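Local coordinates for protein putative amidohydrolase (Unidentified, PDB 3MKV) that probably hydrolyses dipeptides that end in proline, as a prolidase of the amidohydrolase superfamily with a zinc centre, at residues 180-185 and 221-226; 254-259 and 301-306; 380-385 and 401-406. One frame throughout, in Å; residues are numbered along the deposited sequence. Where two conformers were deposited one is given.

Interaction 1 of 3, residues 180-185 and 221-226; sequences AVREEL and VAEAQG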
loop_
_atom_site.group_PDB
_atom_site.type_symbol
_atom_site.label_atom_id
_atom_site.label_comp_id
_atom_site.label_asym_id
_atom_site.label_seq_id
_atom_site.Cartn_x
_atom_site.Cartn_y
_atom_site.Cartn_z
ATOM N N ALA A 180 11.529 -4.789 16.287
ATOM C CA ALA A 180 11.440 -3.597 17.107
ATOM C C ALA A 180 12.676 -3.443 17.983
ATOM O O ALA A 180 13.289 -2.377 18.022
ATOM C CB ALA A 180 10.177 -3.635 17.955
ATOM N N VAL A 181 13.060 -4.501 18.684
ATOM C CA VAL A 181 14.212 -4.405 19.570
ATOM C C VAL A 181 15.451 -4.107 18.760
ATOM O O VAL A 181 16.293 -3.322 19.170
ATOM C CB VAL A 181 14.436 -5.696 20.363
ATOM C CG1 VAL A 181 15.830 -5.699 20.995
ATOM C CG2 VAL A 181 13.352 -5.861 21.421
ATOM N N ARG A 182 15.565 -4.746 17.603
ATOM C CA ARG A 182 16.725 -4.545 16.747
ATOM C C ARG A 182 16.781 -3.096 16.267
ATOM O O ARG A 182 17.858 -2.496 16.199
ATOM C CB ARG A 182 16.713 -5.533 15.578
ATOM C CG ARG A 182 17.024 -6.974 15.995
ATOM C CD ARG A 182 16.798 -7.948 14.841
ATOM N NE ARG A 182 17.125 -9.312 15.227
ATOM C CZ ARG A 182 16.866 -10.391 14.498
ATOM N NH1 ARG A 182 16.289 -10.284 13.310
ATOM N NH2 ARG A 182 17.217 -11.582 14.952
ATOM N N GLU A 183 15.617 -2.529 15.971
ATOM C CA GLU A 183 15.503 -1.113 15.608
ATOM C C GLU A 183 15.932 -0.160 16.726
ATOM O O GLU A 183 16.682 0.790 16.486
ATOM C CB GLU A 183 14.068 -0.791 15.158
ATOM C CG GLU A 183 13.676 -1.566 13.897
ATOM C CD GLU A 183 12.266 -1.282 13.433
ATOM O OE1 GLU A 183 11.636 -0.365 13.990
ATOM O OE2 GLU A 183 11.784 -1.982 12.512
ATOM N N GLU A 184 15.456 -0.408 17.943
ATOM C CA GLU A 184 15.790 0.451 19.060
ATOM C C GLU A 184 17.286 0.381 19.339
ATOM O O GLU A 184 17.938 1.398 19.595
ATOM C CB GLU A 184 14.988 0.072 20.319
ATOM C CG GLU A 184 13.481 0.310 20.224
ATOM C CD GLU A 184 13.116 1.721 19.779
ATOM O OE1 GLU A 184 13.657 2.694 20.350
ATOM O OE2 GLU A 184 12.278 1.855 18.857
ATOM N N LEU A 185 17.831 -0.828 19.291
ATOM C CA LEU A 185 19.251 -1.011 19.498
ATOM C C LEU A 185 20.088 -0.310 18.410
ATOM O O LEU A 185 21.084 0.345 18.719
ATOM C CB LEU A 185 19.583 -2.504 19.574
ATOM C CG LEU A 185 19.098 -3.261 20.818
ATOM C CD1 LEU A 185 19.353 -4.747 20.691
ATOM C CD2 LEU A 185 19.789 -2.727 22.052
ATOM N N VAL A 221 14.276 -10.638 25.334
ATOM C CA VAL A 221 15.457 -10.812 26.177
ATOM C C VAL A 221 16.673 -11.351 25.387
ATOM O O VAL A 221 17.796 -10.876 25.551
ATOM C CB VAL A 221 15.150 -11.742 27.375
ATOM C CG1 VAL A 221 16.392 -11.987 28.161
ATOM C CG2 VAL A 221 14.053 -11.140 28.276
ATOM N N ALA A 222 16.448 -12.340 24.530
ATOM C CA ALA A 222 17.523 -12.897 23.709
ATOM C C ALA A 222 18.119 -11.843 22.780
ATOM O O ALA A 222 19.335 -11.721 22.665
ATOM C CB ALA A 222 17.019 -14.076 22.918
ATOM N N GLU A 223 17.257 -11.070 22.135
ATOM C CA GLU A 223 17.696 -9.940 21.315
ATOM C C GLU A 223 18.572 -8.932 22.066
ATOM O O GLU A 223 19.580 -8.473 21.528
ATOM C CB GLU A 223 16.492 -9.218 20.697
ATOM C CG GLU A 223 15.856 -9.963 19.550
ATOM C CD GLU A 223 16.879 -10.447 18.540
ATOM O OE1 GLU A 223 17.768 -9.652 18.177
ATOM O OE2 GLU A 223 16.788 -11.620 18.107
ATOM N N ALA A 224 18.179 -8.567 23.289
ATOM C CA ALA A 224 18.976 -7.643 24.098
ATOM C C ALA A 224 20.309 -8.257 24.524
ATOM O O ALA A 224 21.363 -7.587 24.533
ATOM C CB ALA A 224 18.187 -7.183 25.319
ATOM N N GLN A 225 20.265 -9.538 24.885
ATOM C CA GLN A 225 21.465 -10.216 25.335
ATOM C C GLN A 225 22.456 -10.443 24.201
ATOM O O GLN A 225 23.661 -10.516 24.439
ATOM C CB GLN A 225 21.122 -11.532 25.993
ATOM C CG GLN A 225 20.466 -11.387 27.337
ATOM C CD GLN A 225 20.047 -12.726 27.889
ATOM O OE1 GLN A 225 20.155 -13.745 27.204
ATOM N NE2 GLN A 225 19.575 -12.740 29.132
ATOM N N GLY A 226 21.963 -10.551 22.972
ATOM C CA GLY A 226 22.867 -10.707 21.829
ATOM C C GLY A 226 23.731 -9.480 21.620
ATOM O O GLY A 226 24.738 -9.524 20.894
#
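Arg182 reaches across to Glu223 with its guanidinium set nearly at right angles to the carboxylate, the two planes 80° apart. The arginine chain is extended from CG to NE, a span that brings its NE-H to Glu223 OE1 at 3.0 Å. OE1 lies close to the guanidinium plane, at its edge, whereas NE stands above the carboxylate plane; the twist makes this salt bridge rely on one good bond, and the second, from Arg182 NH2 to Glu223 OE2 at 3.2 Å, is weak. Glutamate suits the place because its chain bends at chi2 (-48°), so that the carboxylate meets the arginine while its CB stays in the apolar seam. There Val181 CG1 touches Glu223 CB at 3.6 Å, and Leu185 CD1 rests 3.8 Å from the Glu223 backbone O.

The segments 180-185 and 221-225, from helices 174-187 and 214-225, run roughly parallel, their axes 9.7 Å apart at closest and 29° apart in direction, as expected of neighbouring outer helices in a (beta/alpha)8 barrel; the chain between them carries Lys193, the carboxylated zinc ligand. Ala224 adds mainly backbone to the seam, its N and CA lying near the methyls of Val181 and Leu185. Arg182 also faces a subunit boundary: its NH1 forms a salt bridge with Asp172 of the second subunit, its strongest partner, and its NH2 another with Glu216 of that subunit.

Interaction 2 of 3, residues 254-259 and 301-306; sequences HGNLID and ADVHGA. With ZN (zinc ion), chain J.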
loop_
_atom_site.group_PDB
_atom_site.type_symbol
_atom_site.label_atom_id
_atom_site.label_comp_id
_atom_site.label_asym_id
_atom_site.label_seq_id
_atom_site.Cartn_x
_atom_site.Cartn_y
_atom_site.Cartn_z
ATOM N N HIS A 254 8.790 -1.156 39.632
ATOM C CA HIS A 254 7.659 -0.968 40.527
ATOM C C HIS A 254 7.544 -2.163 41.465
ATOM O O HIS A 254 8.004 -2.101 42.611
ATOM C CB HIS A 254 6.370 -0.751 39.735
ATOM C CG HIS A 254 6.480 0.312 38.686
ATOM N ND1 HIS A 254 6.901 1.596 38.966
ATOM C CD2 HIS A 254 6.214 0.287 37.358
ATOM C CE1 HIS A 254 6.892 2.314 37.856
ATOM N NE2 HIS A 254 6.479 1.543 36.866
ATOM N N GLY A 255 6.959 -3.256 40.975
ATOM C CA GLY A 255 6.836 -4.478 41.772
ATOM C C GLY A 255 5.967 -4.294 43.009
ATOM O O GLY A 255 6.155 -4.978 44.012
ATOM N N ASN A 256 4.996 -3.388 42.918
ATOM C CA ASN A 256 4.199 -2.974 44.065
ATOM C C ASN A 256 3.485 -4.095 44.821
ATOM O O ASN A 256 3.512 -4.134 46.056
ATOM C CB ASN A 256 3.169 -1.929 43.644
ATOM C CG ASN A 256 3.788 -0.576 43.356
ATOM O OD1 ASN A 256 4.746 -0.460 42.583
ATOM N ND2 ASN A 256 3.225 0.462 43.962
ATOM N N LEU A 257 2.831 -4.986 44.084
ATOM C CA LEU A 257 2.008 -6.028 44.696
ATOM C C LEU A 257 2.759 -7.349 44.821
ATOM O O LEU A 257 2.160 -8.414 44.909
ATOM C CB LEU A 257 0.722 -6.220 43.892
ATOM C CG LEU A 257 -0.126 -4.946 43.848
ATOM C CD1 LEU A 257 -1.295 -5.071 42.878
ATOM C CD2 LEU A 257 -0.614 -4.592 45.247
ATOM N N ILE A 258 4.080 -7.277 44.820
ATOM C CA ILE A 258 4.882 -8.479 44.947
ATOM C C ILE A 258 4.584 -9.144 46.285
ATOM O O ILE A 258 4.190 -8.479 47.247
ATOM C CB ILE A 258 6.388 -8.156 44.838
ATOM C CG1 ILE A 258 7.208 -9.438 44.740
ATOM C CG2 ILE A 258 6.850 -7.298 46.013
ATOM C CD1 ILE A 258 8.639 -9.191 44.294
ATOM N N ASP A 259 4.776 -10.457 46.341
ATOM C CA ASP A 259 4.584 -11.202 47.577
ATOM C C ASP A 259 5.863 -11.927 47.993
ATOM O O ASP A 259 6.776 -12.111 47.182
ATOM C CB ASP A 259 3.430 -12.195 47.428
ATOM C CG ASP A 259 3.714 -13.266 46.393
ATOM O OD1 ASP A 259 4.830 -13.268 45.819
ATOM O OD2 ASP A 259 2.819 -14.110 46.157
ATOM N N ALA A 301 -5.376 3.783 43.219
ATOM C CA ALA A 301 -5.608 3.149 44.514
ATOM C C ALA A 301 -5.204 1.677 44.511
ATOM O O ALA A 301 -4.849 1.115 45.552
ATOM C CB ALA A 301 -7.066 3.308 44.929
ATOM N N ASP A 302 -5.259 1.065 43.332
ATOM C CA ASP A 302 -4.935 -0.350 43.176
ATOM C C ASP A 302 -3.566 -0.695 43.761
ATOM O O ASP A 302 -3.420 -1.698 44.465
ATOM C CB ASP A 302 -4.980 -0.757 41.697
ATOM C CG ASP A 302 -6.375 -0.650 41.091
ATOM O OD1 ASP A 302 -6.474 -0.580 39.844
ATOM O OD2 ASP A 302 -7.371 -0.640 41.848
ATOM N N VAL A 303 -2.571 0.141 43.471
ATOM C CA VAL A 303 -1.184 -0.162 43.819
ATOM C C VAL A 303 -0.589 0.765 44.880
ATOM O O VAL A 303 0.359 0.404 45.564
ATOM C CB VAL A 303 -0.267 -0.133 42.561
ATOM C CG1 VAL A 303 -0.823 -1.034 41.476
ATOM C CG2 VAL A 303 -0.094 1.288 42.038
ATOM N N HIS A 304 -1.146 1.960 45.006
ATOM C CA HIS A 304 -0.561 3.009 45.833
ATOM C C HIS A 304 -0.306 2.627 47.297
ATOM O O HIS A 304 0.776 2.892 47.828
ATOM C CB HIS A 304 -1.412 4.278 45.733
ATOM C CG HIS A 304 -0.963 5.383 46.635
ATOM N ND1 HIS A 304 -1.784 6.433 46.992
ATOM C CD2 HIS A 304 0.218 5.597 47.264
ATOM C CE1 HIS A 304 -1.123 7.252 47.791
ATOM N NE2 HIS A 304 0.093 6.765 47.976
ATOM N N GLY A 305 -1.293 2.004 47.946
ATOM C CA GLY A 305 -1.191 1.676 49.371
ATOM C C GLY A 305 -0.302 0.497 49.758
ATOM O O GLY A 305 0.089 0.364 50.920
ATOM N N ALA A 306 0.019 -0.361 48.791
ATOM C CA ALA A 306 0.813 -1.561 49.051
ATOM C C ALA A 306 2.315 -1.299 48.927
ATOM O O ALA A 306 3.146 -2.077 49.422
ATOM C CB ALA A 306 0.398 -2.668 48.100
HETATM ZN ZN ZN J . 6.148 1.801 34.459
#
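Asn256 and Val303 bring the two backbones closest, their CA atoms 6.1 Å apart, where a type I beta turn from Gly255 to Ile258 meets a short, loosely hydrogen-bonded helical stretch near 301-304. The turn is closed by Ile258 N to Gly255 O, and Gly255 takes a positive phi, easily reached by glycine. The side chains of Asn256 and Val303 cross at about a right angle. Asn256 ND2 donates to Val303 O at 3.3 Å, a long but fairly straight bond (163° at the hydrogen). The oxygen lies near the asparagine amide plane, but the donor stands 63° above the carbonyl plane. The same oxygen also takes a weak bond from Ala306 N, so it has two N-H donors. Asn256 ND2 meanwhile sits 3.8 Å from Val303 CB, making the valine a wall for the amide. An asparagine suits this place: it is short enough to stay near the turn yet carries an N-H for a carbonyl where the helix is poorly bonded.

Segment 254-259 is the end of strand 251-254 and the loop after it, in the metal-dependent TIM barrel; its first residue, His254, binds zinc through NE2 at 2.4 Å, together with His234 and the carboxylated Lys193. Its ND1 is hydrogen-bonded to Thr276, a second-shell residue that helps fix the ring's rotation. Farther along, Leu257 spreads its two methyls over Val303 and the turn after it: CD2 meets Ala306 CB at 3.6 Å, and CD1 lies 4.3 Å from Val303 CG1. The small methyl of Ala306 lets the leucine come close. At Asp259 the chain turns into helix 260-269; the aspartate is its N-cap, its carboxylate accepting a backbone N-H.

Interaction 3 of 3, residues 380-385 and 401-406; sequences VLVVDG and IPLVMK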
loop_
_atom_site.group_PDB
_atom_site.type_symbol
_atom_site.label_atom_id
_atom_site.label_comp_id
_atom_site.label_asym_id
_atom_site.label_seq_id
_atom_site.Cartn_x
_atom_site.Cartn_y
_atom_site.Cartn_z
ATOM N N VAL A 380 30.672 13.823 41.513
ATOM C CA VAL A 380 30.801 14.055 42.949
ATOM C C VAL A 380 29.802 15.077 43.452
ATOM O O VAL A 380 29.516 16.060 42.779
ATOM C CB VAL A 380 32.219 14.563 43.317
ATOM C CG1 VAL A 380 32.353 14.706 44.817
ATOM C CG2 VAL A 380 33.280 13.624 42.779
ATOM N N LEU A 381 29.279 14.839 44.645
ATOM C CA LEU A 381 28.435 15.816 45.320
ATOM C C LEU A 381 29.092 16.298 46.614
ATOM O O LEU A 381 29.881 15.577 47.239
ATOM C CB LEU A 381 27.072 15.214 45.667
ATOM C CG LEU A 381 26.239 14.555 44.575
ATOM C CD1 LEU A 381 24.805 14.335 45.090
ATOM C CD2 LEU A 381 26.251 15.414 43.314
ATOM N N VAL A 382 28.756 17.517 47.013
ATOM C CA VAL A 382 29.067 17.983 48.357
ATOM C C VAL A 382 27.761 18.363 49.030
ATOM O O VAL A 382 27.024 19.207 48.533
ATOM C CB VAL A 382 30.025 19.192 48.353
ATOM C CG1 VAL A 382 29.922 19.954 49.668
ATOM C CG2 VAL A 382 31.442 18.736 48.111
ATOM N N VAL A 383 27.462 17.727 50.153
ATOM C CA VAL A 383 26.209 17.988 50.837
ATOM C C VAL A 383 26.414 18.643 52.197
ATOM O O VAL A 383 27.356 18.327 52.931
ATOM C CB VAL A 383 25.390 16.705 51.000
ATOM C CG1 VAL A 383 24.032 17.012 51.640
ATOM C CG2 VAL A 383 25.212 16.035 49.642
ATOM N N ASP A 384 25.528 19.575 52.517
ATOM C CA ASP A 384 25.535 20.201 53.813
ATOM C C ASP A 384 24.677 19.377 54.756
ATOM O O ASP A 384 23.537 19.735 55.045
ATOM C CB ASP A 384 24.999 21.625 53.718
ATOM C CG ASP A 384 25.098 22.372 55.035
ATOM O OD1 ASP A 384 25.978 22.030 55.859
ATOM O OD2 ASP A 384 24.299 23.307 55.242
ATOM N N GLY A 385 25.233 18.265 55.226
ATOM C CA GLY A 385 24.516 17.359 56.109
ATOM C C GLY A 385 25.118 15.968 56.031
ATOM O O GLY A 385 26.080 15.740 55.290
ATOM N N ILE A 401 22.821 21.127 48.821
ATOM C CA ILE A 401 23.748 20.482 47.909
ATOM C C ILE A 401 24.490 21.556 47.133
ATOM O O ILE A 401 24.245 21.759 45.948
ATOM C CB ILE A 401 23.028 19.517 46.940
ATOM C CG1 ILE A 401 22.053 18.613 47.702
ATOM C CG2 ILE A 401 24.036 18.672 46.172
ATOM C CD1 ILE A 401 21.625 17.379 46.931
ATOM N N PRO A 402 25.393 22.265 47.823
ATOM C CA PRO A 402 26.206 23.367 47.308
ATOM C C PRO A 402 27.051 23.034 46.080
ATOM O O PRO A 402 27.316 23.922 45.271
ATOM C CB PRO A 402 27.131 23.704 48.486
ATOM C CG PRO A 402 27.046 22.514 49.407
ATOM C CD PRO A 402 25.658 22.010 49.248
ATOM N N LEU A 403 27.492 21.789 45.941
ATOM C CA LEU A 403 28.356 21.432 44.808
ATOM C C LEU A 403 27.926 20.159 44.076
ATOM O O LEU A 403 27.628 19.142 44.706
ATOM C CB LEU A 403 29.822 21.330 45.248
ATOM C CG LEU A 403 30.841 21.129 44.120
ATOM C CD1 LEU A 403 32.161 21.825 44.445
ATOM C CD2 LEU A 403 31.061 19.643 43.787
ATOM N N VAL A 404 27.888 20.238 42.745
ATOM C CA VAL A 404 27.525 19.103 41.902
ATOM C C VAL A 404 28.513 18.943 40.747
ATOM O O VAL A 404 28.616 19.809 39.889
ATOM C CB VAL A 404 26.099 19.237 41.327
ATOM C CG1 VAL A 404 25.786 18.044 40.407
ATOM C CG2 VAL A 404 25.065 19.343 42.450
ATOM N N MET A 405 29.230 17.824 40.737
ATOM C CA MET A 405 30.275 17.572 39.757
ATOM C C MET A 405 29.907 16.354 38.917
ATOM O O MET A 405 29.654 15.284 39.462
ATOM C CB MET A 405 31.624 17.336 40.468
ATOM C CG MET A 405 32.818 17.107 39.544
ATOM S SD MET A 405 34.442 17.047 40.360
ATOM C CE MET A 405 34.751 15.315 40.487
ATOM N N LYS A 406 29.887 16.509 37.597
ATOM C CA LYS A 406 29.648 15.415 36.676
ATOM C C LYS A 406 30.777 15.358 35.677
ATOM O O LYS A 406 31.064 16.365 35.068
ATOM C CB LYS A 406 28.301 15.566 35.967
ATOM C CG LYS A 406 28.165 14.780 34.667
ATOM C CD LYS A 406 26.989 15.295 33.848
ATOM C CE LYS A 406 27.081 14.882 32.392
ATOM N NZ LYS A 406 25.966 15.448 31.588
#
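Val382 and Leu403 face each other across two antiparallel strands, and the valine can be followed outward atom by atom. Its CB meets Leu403 CB at 3.8 Å. From there CG1, which points away from its own backbone N (chi1 159°), reaches Pro402 CG at 3.9 Å, the two side chains crossing at about a right angle; CG2, the other branch, lies 4.2 Å from Leu403 CB. A beta-branched residue suits the spot, since its two methyls fill both directions at once while favouring an extended backbone.

Beneath these side chains the strands are held by backbone bonds. Val382 N donates to Leu403 O at 3.0 Å. At a second hydrogen-bonded position, Val380 N to Met405 O and Met405 N to Val380 O are both 2.7 Å. Leu381 and Val404 form the non-hydrogen-bonded pair between, their side chains on the other face, where Leu381 CD2 lies 3.9 Å from Val404 CG1. Pro402 precedes the strand proper; it has no N-H to give, and its CD packs against Val382 O at 3.2 Å.

The pair belongs to a mixed sheet in which 380-383 also lies beside strand 56-63, and 403-406 beside 409-413, so strand 56-63 is joined to the C-terminal strands. Val380, Val382, Leu403 and Met405 all cover Phe8 of strand 5-9, in an arrangement consistent with the small beta domain that accompanies the barrel in many amidohydrolases. Met405 runs beside Val380 and kinks at its thioether; the approach of its CE to Val380 CG2 is unusually tight, which makes the exact place of that methyl doubtful.

Followed from the N terminus, the three contacts come in series, each closing before the next opens, so none nests in or crosses another. Interaction 1 closes a loop of 35 intervening residues, including the zinc ligand Lys193, and joins two outer helices of the barrel next to another subunit. Interaction 2 spans 41 residues, largely helical, and ties the loop after strand 251-254 to helix 300-304. Interaction 3 closes the shortest loop, 15 residues without helix or strand, and pairs strands of what is probably the small beta domain beside the barrel. Interactions 1 and 3 lie on opposite sides of the chain's centre, their centres about 37 Å apart.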